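Local coordinates for nucleoside phosphorylase, putative (Trypanosoma brucei, PDB 3BJE), which catalyses the phosphorolysis of uridine, yielding uracil and ribose 1-phosphate, and works as a homodimer, at residues 35-38 against 39-43; 190-193 against 194-198; 331-334 against 335-339. One frame throughout, in Å; residues are numbered along the deposited sequence.

Contact 1: 35-38 against 39-43; sequences LKCK and SDELA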
ATOM      1  N   LEU A  35       0.998   6.909  12.266  1.00 17.99           N
ATOM      2  CA  LEU A  35       1.269   8.338  12.324  1.00 18.98           C
ATOM      3  C   LEU A  35       1.517   8.709  13.786  1.00 20.90           C
ATOM      4  O   LEU A  35       0.607   8.651  14.618  1.00 19.45           O
ATOM      5  CB  LEU A  35       0.083   9.108  11.748  1.00 17.86           C
ATOM      6  CG  LEU A  35       0.110  10.619  11.927  1.00 18.48           C
ATOM      7  CD1 LEU A  35       1.283  11.291  11.144  1.00 18.05           C
ATOM      8  CD2 LEU A  35      -1.254  11.184  11.538  1.00 20.26           C
ATOM      9  N   LYS A  36       2.766   9.039  14.105  1.00 19.73           N
ATOM     10  CA  LYS A  36       3.167   9.253  15.489  1.00 20.48           C
ATOM     11  C   LYS A  36       3.029  10.709  15.881  1.00 22.06           C
ATOM     12  O   LYS A  36       3.992  11.389  16.238  1.00 22.60           O
ATOM     13  CB  LYS A  36       4.586   8.723  15.706  1.00 21.11           C
ATOM     14  CG  LYS A  36       4.696   7.216  15.527  1.00 23.18           C
ATOM     15  CD  LYS A  36       3.798   6.477  16.515  1.00 24.74           C
ATOM     16  CE  LYS A  36       4.218   5.049  16.718  1.00 29.65           C
ATOM     17  NZ  LYS A  36       3.223   4.333  17.576  1.00 30.19           N
ATOM     18  N   CYS A  37       1.784  11.161  15.837  1.00 22.77           N
ATOM     19  CA  CYS A  37       1.415  12.553  16.044  1.00 22.10           C
ATOM     20  C   CYS A  37       0.347  12.599  17.123  1.00 21.53           C
ATOM     21  O   CYS A  37      -0.460  11.675  17.238  1.00 22.47           O
ATOM     22  CB  CYS A  37       0.874  13.110  14.731  1.00 24.62           C
ATOM     23  SG  CYS A  37       0.468  14.841  14.749  1.00 24.44           S
ATOM     24  N   LYS A  38       0.375  13.647  17.946  1.00 21.83           N
ATOM     25  CA  LYS A  38      -0.613  13.825  19.016  1.00 22.51           C
ATOM     26  C   LYS A  38      -1.646  14.829  18.541  1.00 19.38           C
ATOM     27  O   LYS A  38      -1.364  15.609  17.631  1.00 18.93           O
ATOM     28  CB  LYS A  38       0.069  14.340  20.293  1.00 22.96           C
ATOM     29  CG  LYS A  38       1.300  13.552  20.691  1.00 26.83           C
ATOM     30  CD  LYS A  38       1.790  13.940  22.081  1.00 29.92           C
ATOM     31  CE  LYS A  38       3.115  13.264  22.404  1.00 38.30           C
ATOM     32  NZ  LYS A  38       4.248  13.936  21.702  1.00 45.51           N
ATOM     33  N   SER A  39      -2.831  14.844  19.151  1.00 19.90           N
ATOM     34  CA  SER A  39      -3.907  15.739  18.684  1.00 19.67           C
ATOM     35  C   SER A  39      -3.437  17.189  18.535  1.00 19.96           C
ATOM     36  O   SER A  39      -3.731  17.846  17.533  1.00 21.27           O
ATOM     37  CB  SER A  39      -5.104  15.712  19.623  1.00 21.99           C
ATOM     38  OG  SER A  39      -5.767  14.458  19.594  1.00 24.72           O
ATOM     39  N   ASP A  40      -2.711  17.683  19.535  1.00 20.07           N
ATOM     40  CA  ASP A  40      -2.348  19.098  19.556  1.00 20.86           C
ATOM     41  C   ASP A  40      -1.188  19.448  18.629  1.00 19.94           C
ATOM     42  O   ASP A  40      -0.818  20.614  18.522  1.00 21.66           O
ATOM     43  CB  ASP A  40      -2.118  19.628  20.989  1.00 24.15           C
ATOM     44  CG  ASP A  40      -0.869  19.072  21.674  1.00 29.44           C
ATOM     45  OD1 ASP A  40      -0.134  18.234  21.113  1.00 34.90           O
ATOM     46  OD2 ASP A  40      -0.626  19.494  22.830  1.00 37.13           O
ATOM     47  N   GLU A  41      -0.626  18.437  17.970  1.00 17.38           N
ATOM     48  CA  GLU A  41       0.463  18.622  17.013  1.00 19.61           C
ATOM     49  C   GLU A  41       0.031  18.618  15.559  1.00 20.27           C
ATOM     50  O   GLU A  41       0.856  18.840  14.698  1.00 21.31           O
ATOM     51  CB  GLU A  41       1.494  17.518  17.178  1.00 19.85           C
ATOM     52  CG  GLU A  41       2.169  17.563  18.512  1.00 21.48           C
ATOM     53  CD  GLU A  41       3.139  16.414  18.727  1.00 25.10           C
ATOM     54  OE1 GLU A  41       2.880  15.296  18.232  1.00 25.52           O
ATOM     55  OE2 GLU A  41       4.160  16.653  19.402  1.00 26.37           O
ATOM     56  N   LEU A  42      -1.246  18.347  15.297  1.00 16.50           N
ATOM     57  CA  LEU A  42      -1.745  18.175  13.940  1.00 17.29           C
ATOM     58  C   LEU A  42      -2.609  19.375  13.554  1.00 18.66           C
ATOM     59  O   LEU A  42      -3.574  19.686  14.249  1.00 19.09           O
ATOM     60  CB  LEU A  42      -2.575  16.896  13.871  1.00 18.40           C
ATOM     61  CG  LEU A  42      -3.216  16.555  12.523  1.00 19.27           C
ATOM     62  CD1 LEU A  42      -2.132  16.353  11.486  1.00 17.29           C
ATOM     63  CD2 LEU A  42      -4.088  15.305  12.698  1.00 21.02           C
ATOM     64  N   ALA A  43      -2.268  20.034  12.445  1.00 18.34           N
ATOM     65  CA  ALA A  43      -3.054  21.160  11.924  1.00 18.08           C
ATOM     66  C   ALA A  43      -4.326  20.671  11.221  1.00 18.72           C
ATOM     67  O   ALA A  43      -4.423  19.513  10.827  1.00 19.34           O
ATOM     68  CB  ALA A  43      -2.209  21.993  10.954  1.00 19.75           C
TER
HETATM   69  O   HOH W   1       4.791  13.318  18.123  1.00 27.66           O
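Lys38 and Glu41 face each other across a 3-10 turn, made by residues 39-41 in the loop that leads to strand 45-49. The main chain closes the turn once, Glu41 N donating to Lys38 O over 2.9 Å, and the glutamate side chain closes it again in the reverse sense. With CG beside its own backbone N (chi1 -64°) and the next torsion extended, Glu41 reaches back along the turn until OE1 accepts a hydrogen bond from the backbone N of Lys38 at 3.0 Å. That donor meets OE1 on the anti side, 28° out of the carboxylate plane. A water that also donates to Lys36 O donates a second hydrogen bond to OE1, so two bonds hold this oxygen.

The lysine chain crosses the glutamate obliquely, its CG lying 3.4 Å from Glu41 OE1. It stays extended as far as CE and bends only at the last torsion (chi4 77°), which swings the ammonium toward the other oxygen. Glutamate suits the place because one oxygen serves the main chain and the other the charge. Cysteine, small and apolar, suits the buried side: Leu110 of helix 97-112 packs on both Cys37 and Leu42, and Cys37 SG touches CB of Glu41 and CB of Leu42, each at 3.8 Å. On the partly exposed side, Lys38 NZ and Glu41 OE2 complete a rather long salt bridge of 3.6 Å.

Contact 2: 190-193 against 194-198; sequences EIRR and IVREQ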
ATOM      1  N   GLU A 190     -22.031   8.194 -14.532  1.00 17.67           N
ATOM      2  CA  GLU A 190     -21.656   8.206 -15.942  1.00 18.59           C
ATOM      3  C   GLU A 190     -20.202   7.754 -16.133  1.00 17.83           C
ATOM      4  O   GLU A 190     -19.900   6.955 -17.021  1.00 18.99           O
ATOM      5  CB  GLU A 190     -21.874   9.607 -16.525  1.00 21.00           C
ATOM      6  CG  GLU A 190     -21.546   9.741 -18.008  1.00 20.44           C
ATOM      7  CD  GLU A 190     -22.423   8.886 -18.934  1.00 24.44           C
ATOM      8  OE1 GLU A 190     -23.387   8.210 -18.476  1.00 24.88           O
ATOM      9  OE2 GLU A 190     -22.123   8.899 -20.146  1.00 24.95           O
ATOM     10  N   ILE A 191     -19.302   8.243 -15.278  1.00 17.31           N
ATOM     11  CA  ILE A 191     -17.907   7.791 -15.319  1.00 18.82           C
ATOM     12  C   ILE A 191     -17.848   6.272 -15.141  1.00 17.82           C
ATOM     13  O   ILE A 191     -17.209   5.579 -15.921  1.00 19.50           O
ATOM     14  CB  ILE A 191     -17.029   8.507 -14.244  1.00 18.57           C
ATOM     15  CG1 ILE A 191     -16.834   9.978 -14.619  1.00 18.14           C
ATOM     16  CG2 ILE A 191     -15.678   7.799 -14.082  1.00 18.31           C
ATOM     17  CD1 ILE A 191     -16.215  10.842 -13.516  1.00 20.51           C
ATOM     18  N   ARG A 192     -18.518   5.755 -14.118  1.00 17.16           N
ATOM     19  CA  ARG A 192     -18.474   4.321 -13.871  1.00 17.95           C
ATOM     20  C   ARG A 192     -19.016   3.542 -15.068  1.00 18.33           C
ATOM     21  O   ARG A 192     -18.428   2.526 -15.458  1.00 19.13           O
ATOM     22  CB  ARG A 192     -19.239   3.931 -12.617  1.00 21.46           C
ATOM     23  CG  ARG A 192     -18.887   2.534 -12.191  1.00 22.55           C
ATOM     24  CD  ARG A 192     -19.519   2.168 -10.879  1.00 22.27           C
ATOM     25  NE  ARG A 192     -18.989   0.883 -10.423  1.00 23.25           N
ATOM     26  CZ  ARG A 192     -19.431  -0.303 -10.824  1.00 25.08           C
ATOM     27  NH1 ARG A 192     -20.428  -0.412 -11.694  1.00 23.67           N
ATOM     28  NH2 ARG A 192     -18.870  -1.399 -10.340  1.00 24.46           N
ATOM     29  N   ARG A 193     -20.124   4.009 -15.643  1.00 18.27           N
ATOM     30  CA  ARG A 193     -20.740   3.337 -16.790  1.00 18.67           C
ATOM     31  C   ARG A 193     -19.757   3.280 -17.958  1.00 16.97           C
ATOM     32  O   ARG A 193     -19.576   2.227 -18.571  1.00 18.34           O
ATOM     33  CB  ARG A 193     -22.043   4.044 -17.230  1.00 18.62           C
ATOM     34  CG  ARG A 193     -22.728   3.392 -18.426  1.00 19.48           C
ATOM     35  CD  ARG A 193     -23.907   4.210 -18.913  1.00 21.49           C
ATOM     36  NE  ARG A 193     -23.520   5.384 -19.698  1.00 24.27           N
ATOM     37  CZ  ARG A 193     -23.315   5.386 -21.019  1.00 26.25           C
ATOM     38  NH1 ARG A 193     -23.397   4.265 -21.728  1.00 26.48           N
ATOM     39  NH2 ARG A 193     -22.993   6.520 -21.634  1.00 28.99           N
ATOM     40  N   ILE A 194     -19.141   4.409 -18.284  1.00 18.65           N
ATOM     41  CA  ILE A 194     -18.230   4.473 -19.413  1.00 16.29           C
ATOM     42  C   ILE A 194     -17.013   3.591 -19.170  1.00 17.78           C
ATOM     43  O   ILE A 194     -16.621   2.810 -20.028  1.00 17.79           O
ATOM     44  CB  ILE A 194     -17.818   5.938 -19.721  1.00 17.82           C
ATOM     45  CG1 ILE A 194     -19.012   6.723 -20.262  1.00 19.30           C
ATOM     46  CG2 ILE A 194     -16.664   6.007 -20.719  1.00 17.04           C
ATOM     47  CD1 ILE A 194     -19.455   6.321 -21.673  1.00 21.46           C
ATOM     48  N   VAL A 195     -16.428   3.680 -17.985  1.00 17.11           N
ATOM     49  CA  VAL A 195     -15.253   2.860 -17.676  1.00 18.02           C
ATOM     50  C   VAL A 195     -15.588   1.359 -17.719  1.00 17.86           C
ATOM     51  O   VAL A 195     -14.816   0.559 -18.255  1.00 19.63           O
ATOM     52  CB  VAL A 195     -14.647   3.229 -16.288  1.00 18.32           C
ATOM     53  CG1 VAL A 195     -13.531   2.249 -15.915  1.00 23.18           C
ATOM     54  CG2 VAL A 195     -14.098   4.652 -16.312  1.00 21.01           C
ATOM     55  N   ARG A 196     -16.722   0.964 -17.151  1.00 19.57           N
ATOM     56  CA  ARG A 196     -17.133  -0.441 -17.170  1.00 20.77           C
ATOM     57  C   ARG A 196     -17.455  -0.962 -18.577  1.00 20.51           C
ATOM     58  O   ARG A 196     -17.238  -2.148 -18.856  1.00 22.44           O
ATOM     59  CB  ARG A 196     -18.340  -0.643 -16.253  1.00 22.42           C
ATOM     60  CG  ARG A 196     -18.012  -0.462 -14.777  1.00 24.20           C
ATOM     61  CD  ARG A 196     -17.509  -1.741 -14.167  1.00 25.55           C
ATOM     62  NE  ARG A 196     -18.571  -2.747 -14.188  1.00 25.82           N
ATOM     63  CZ  ARG A 196     -18.424  -3.999 -13.764  1.00 29.94           C
ATOM     64  NH1 ARG A 196     -17.270  -4.401 -13.252  1.00 24.52           N
ATOM     65  NH2 ARG A 196     -19.451  -4.845 -13.830  1.00 29.54           N
ATOM     66  N   GLU A 197     -17.984  -0.109 -19.450  1.00 19.24           N
ATOM     67  CA  GLU A 197     -18.425  -0.551 -20.774  1.00 20.00           C
ATOM     68  C   GLU A 197     -17.308  -0.533 -21.797  1.00 19.92           C
ATOM     69  O   GLU A 197     -17.269  -1.376 -22.694  1.00 20.49           O
ATOM     70  CB  GLU A 197     -19.615   0.290 -21.261  1.00 20.56           C
ATOM     71  CG  GLU A 197     -20.881  -0.028 -20.467  1.00 26.50           C
ATOM     72  CD  GLU A 197     -22.110   0.797 -20.857  1.00 29.07           C
ATOM     73  OE1 GLU A 197     -22.012   1.711 -21.704  1.00 29.04           O
ATOM     74  OE2 GLU A 197     -23.190   0.518 -20.289  1.00 32.66           O
ATOM     75  N   GLN A 198     -16.377   0.399 -21.618  1.00 17.89           N
ATOM     76  CA  GLN A 198     -15.369   0.716 -22.623  1.00 17.42           C
ATOM     77  C   GLN A 198     -13.925   0.426 -22.211  1.00 17.74           C
ATOM     78  O   GLN A 198     -13.000   0.885 -22.887  1.00 23.69           O
ATOM     79  CB  GLN A 198     -15.487   2.185 -23.015  1.00 18.85           C
ATOM     80  CG  GLN A 198     -16.822   2.528 -23.676  1.00 19.85           C
ATOM     81  CD  GLN A 198     -16.937   3.986 -24.046  1.00 21.30           C
ATOM     82  OE1 GLN A 198     -15.927   4.680 -24.199  1.00 23.33           O
ATOM     83  NE2 GLN A 198     -18.176   4.467 -24.185  1.00 22.57           N
TER
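Arg193 and Glu197 sit one turn apart on the alpha-helix 186-198, and with Glu190 they form an i-3, i, i+4 salt-bridge network along its outer side. Beneath it the main chain is regular: four hydrogen bonds run from the N-H of residue i+4 to the O of residue i, the donors being Ile194 to Glu197. The Arg193 side chain leaves the helix at CB, and CG, placed anti to the backbone N, is the first atom to make contact, resting against the carboxylate of Glu197, 3.5 Å from OE2. Up to CD the chain is extended; there it turns (chi3 77°), laying the guanidinium along the helix surface between the two acids. NE then donates to Glu190 OE1 at 3.1 Å and NH2 to Glu190 OE2 at 2.9 Å, a side-on grip by two nitrogens with the Glu190 carboxyl carbon at the edge of the arginine plane. NH1 reaches the other way and makes a salt bridge to Glu197 OE1 at 2.9 Å, although the two planes stand 78° apart. Over one face of the guanidinium lies Ile194 CD1, 3.5 Å from Arg193 NH2. Arginine suits this place because three nitrogens can serve two acids at once.

The inward side is apolar: Ile191 and Val195 point the same way toward strand 161-169, where Ile168 meets both. Arg192 and Arg196 run side by side with guanidinium planes 28° apart, Arg196 CD lying over one face of the Arg192 group. Such closeness of like charges is probably eased by outside acceptors: Asp205 takes NH2 of Arg192 in a salt bridge, Ile206 O takes its NE, and Ile204 O takes NH1 of Arg196. The nearest nitrogens of the pair, Arg192 NH1 and Arg196 NE, are 3.9 Å apart.

Contact 3: 331-334 against 335-339; sequences LDAA and MKRCI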
ATOM      1  N   LEU A 331      12.311  17.432 -12.568  1.00 24.87           N
ATOM      2  CA  LEU A 331      11.268  17.118 -11.597  1.00 24.65           C
ATOM      3  C   LEU A 331      11.423  17.981 -10.338  1.00 25.47           C
ATOM      4  O   LEU A 331      10.443  18.514  -9.811  1.00 25.09           O
ATOM      5  CB  LEU A 331      11.320  15.628 -11.239  1.00 24.20           C
ATOM      6  CG  LEU A 331      10.444  15.156 -10.080  1.00 26.32           C
ATOM      7  CD1 LEU A 331       8.995  15.588 -10.254  1.00 28.07           C
ATOM      8  CD2 LEU A 331      10.535  13.648  -9.954  1.00 24.34           C
ATOM      9  N   ASP A 332      12.659  18.108  -9.861  1.00 25.10           N
ATOM     10  CA  ASP A 332      12.946  18.884  -8.657  1.00 24.52           C
ATOM     11  C   ASP A 332      12.451  20.322  -8.822  1.00 24.47           C
ATOM     12  O   ASP A 332      11.859  20.886  -7.908  1.00 23.28           O
ATOM     13  CB  ASP A 332      14.455  18.901  -8.369  1.00 25.64           C
ATOM     14  CG  ASP A 332      14.996  17.547  -7.923  1.00 28.58           C
ATOM     15  OD1 ASP A 332      14.203  16.616  -7.651  1.00 30.78           O
ATOM     16  OD2 ASP A 332      16.235  17.422  -7.838  1.00 31.64           O
ATOM     17  N   ALA A 333      12.698  20.898  -9.994  1.00 23.36           N
ATOM     18  CA  ALA A 333      12.289  22.274 -10.291  1.00 22.60           C
ATOM     19  C   ALA A 333      10.770  22.413 -10.373  1.00 22.74           C
ATOM     20  O   ALA A 333      10.191  23.380  -9.861  1.00 22.80           O
ATOM     21  CB  ALA A 333      12.936  22.747 -11.591  1.00 22.29           C
ATOM     22  N   ALA A 334      10.129  21.451 -11.028  1.00 21.94           N
ATOM     23  CA  ALA A 334       8.676  21.442 -11.123  1.00 21.34           C
ATOM     24  C   ALA A 334       8.059  21.277  -9.741  1.00 21.79           C
ATOM     25  O   ALA A 334       7.102  21.968  -9.400  1.00 23.13           O
ATOM     26  CB  ALA A 334       8.200  20.331 -12.070  1.00 21.71           C
ATOM     27  N   MET A 335       8.632  20.381  -8.939  1.00 23.72           N
ATOM     28  CA  MET A 335       8.099  20.118  -7.609  1.00 24.23           C
ATOM     29  C   MET A 335       8.222  21.355  -6.721  1.00 24.43           C
ATOM     30  O   MET A 335       7.324  21.629  -5.937  1.00 25.94           O
ATOM     31  CB  MET A 335       8.789  18.906  -6.970  1.00 25.44           C
ATOM     32  CG  MET A 335       8.099  18.378  -5.718  1.00 27.95           C
ATOM     33  SD  MET A 335       6.360  17.921  -5.949  1.00 24.28           S
ATOM     34  CE  MET A 335       6.492  16.407  -6.917  1.00 25.33           C
ATOM     35  N   LYS A 336       9.300  22.131  -6.870  1.00 23.62           N
ATOM     36  CA  LYS A 336       9.446  23.364  -6.095  1.00 24.62           C
ATOM     37  C   LYS A 336       8.316  24.356  -6.409  1.00 23.00           C
ATOM     38  O   LYS A 336       7.739  24.943  -5.501  1.00 25.23           O
ATOM     39  CB  LYS A 336      10.829  23.995  -6.308  1.00 25.50           C
ATOM     40  CG  LYS A 336      11.938  23.178  -5.663  1.00 30.00           C
ATOM     41  CD  LYS A 336      13.301  23.838  -5.742  1.00 33.21           C
ATOM     42  CE  LYS A 336      14.427  22.794  -5.602  1.00 39.46           C
ATOM     43  NZ  LYS A 336      14.221  21.834  -4.470  1.00 43.32           N
ATOM     44  N   ARG A 337       7.968  24.500  -7.685  1.00 23.78           N
ATOM     45  CA  ARG A 337       6.862  25.388  -8.071  1.00 23.00           C
ATOM     46  C   ARG A 337       5.548  24.880  -7.500  1.00 23.23           C
ATOM     47  O   ARG A 337       4.731  25.644  -7.014  1.00 24.19           O
ATOM     48  CB  ARG A 337       6.726  25.481  -9.592  1.00 22.77           C
ATOM     49  CG  ARG A 337       7.909  26.127 -10.284  1.00 20.25           C
ATOM     50  CD  ARG A 337       7.594  26.368 -11.753  1.00 23.88           C
ATOM     51  NE  ARG A 337       7.581  25.122 -12.517  1.00 23.03           N
ATOM     52  CZ  ARG A 337       8.644  24.587 -13.114  1.00 24.89           C
ATOM     53  NH1 ARG A 337       9.840  25.170 -13.072  1.00 28.49           N
ATOM     54  NH2 ARG A 337       8.506  23.451 -13.780  1.00 26.39           N
ATOM     55  N   CYS A 338       5.343  23.571  -7.578  1.00 21.63           N
ATOM     56  CA  CYS A 338       4.068  22.988  -7.203  1.00 22.84           C
ATOM     57  C   CYS A 338       3.878  22.978  -5.691  1.00 22.51           C
ATOM     58  O   CYS A 338       2.747  23.076  -5.219  1.00 23.65           O
ATOM     59  CB  CYS A 338       3.936  21.583  -7.783  1.00 24.25           C
ATOM     60  SG  CYS A 338       3.808  21.635  -9.589  1.00 22.40           S
ATOM     61  N   ILE A 339       4.974  22.842  -4.943  1.00 22.22           N
ATOM     62  CA  ILE A 339       4.896  22.925  -3.484  1.00 21.77           C
ATOM     63  C   ILE A 339       4.329  24.283  -3.086  1.00 22.96           C
ATOM     64  O   ILE A 339       3.410  24.362  -2.276  1.00 21.87           O
ATOM     65  CB  ILE A 339       6.249  22.691  -2.793  1.00 21.34           C
ATOM     66  CG1 ILE A 339       6.665  21.223  -2.921  1.00 21.57           C
ATOM     67  CG2 ILE A 339       6.180  23.076  -1.293  1.00 20.33           C
ATOM     68  CD1 ILE A 339       8.130  20.977  -2.606  1.00 23.66           C
TER
HETATM   69  O   HOH W   2      11.814  19.956  -5.294  1.00 37.20           O
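Arg337 folds back over Ala333 and Ala334 on the alpha-helix 329-348, spreading its guanidinium across the backbone of the preceding turn. CG lies beside the backbone N, and the bend at chi3 (-73°) turns the flat group toward the helix. One face then covers Ala333 O and Ala334 CA, with Arg337 NH2 3.3 Å from that CA and 3.6 Å from Ala334 CB. Alanines suit both positions, since a methyl group lets the arginine lie so close. Gln237 accepts from NE and helps hold the group there.

Met335 takes the other side of the helix, against Val314 of strand 308-318 and Leu146 of strand 142-151. Its CG is anti to the backbone N, and two further bends (chi2 56°, chi3 72°) curl the flexible thioether until CE comes 4.3 Å from Leu331 CD1. Methionine can follow such a buried, curved path because its unbranched chain turns easily.

Lys336 instead runs back along the helix surface, its CG 3.2 Å from Asp332 O. That carbonyl already accepts a hydrogen bond from Lys336 N, and a water donates to it as well; the same water accepts from Lys336 NZ at 3.2 Å.

The three local contacts follow one another along the chain without touching. Contacts 1 and 2 lie on opposite sides of the chain's centre, their own centres about 40 Å apart; contact 3 is about 27 Å from contact 1 and 34 Å from contact 2, centre to centre. Contact 3 comes nearest to the ligands: the Met335 side chain is about 6 Å from a bound ribose 1-phosphate and touches Arg54 and Thr148, both lining that pocket, while the Leu331 side chain is about 9 Å from a bound uracil, consistent with the helix backing the pocket from a second shell. Contact 1 packs on helix 97-112, whose beginning supplies the calcium ligands Asp98 and Asn99. Contacts 1 and 2 themselves lie away from these sites.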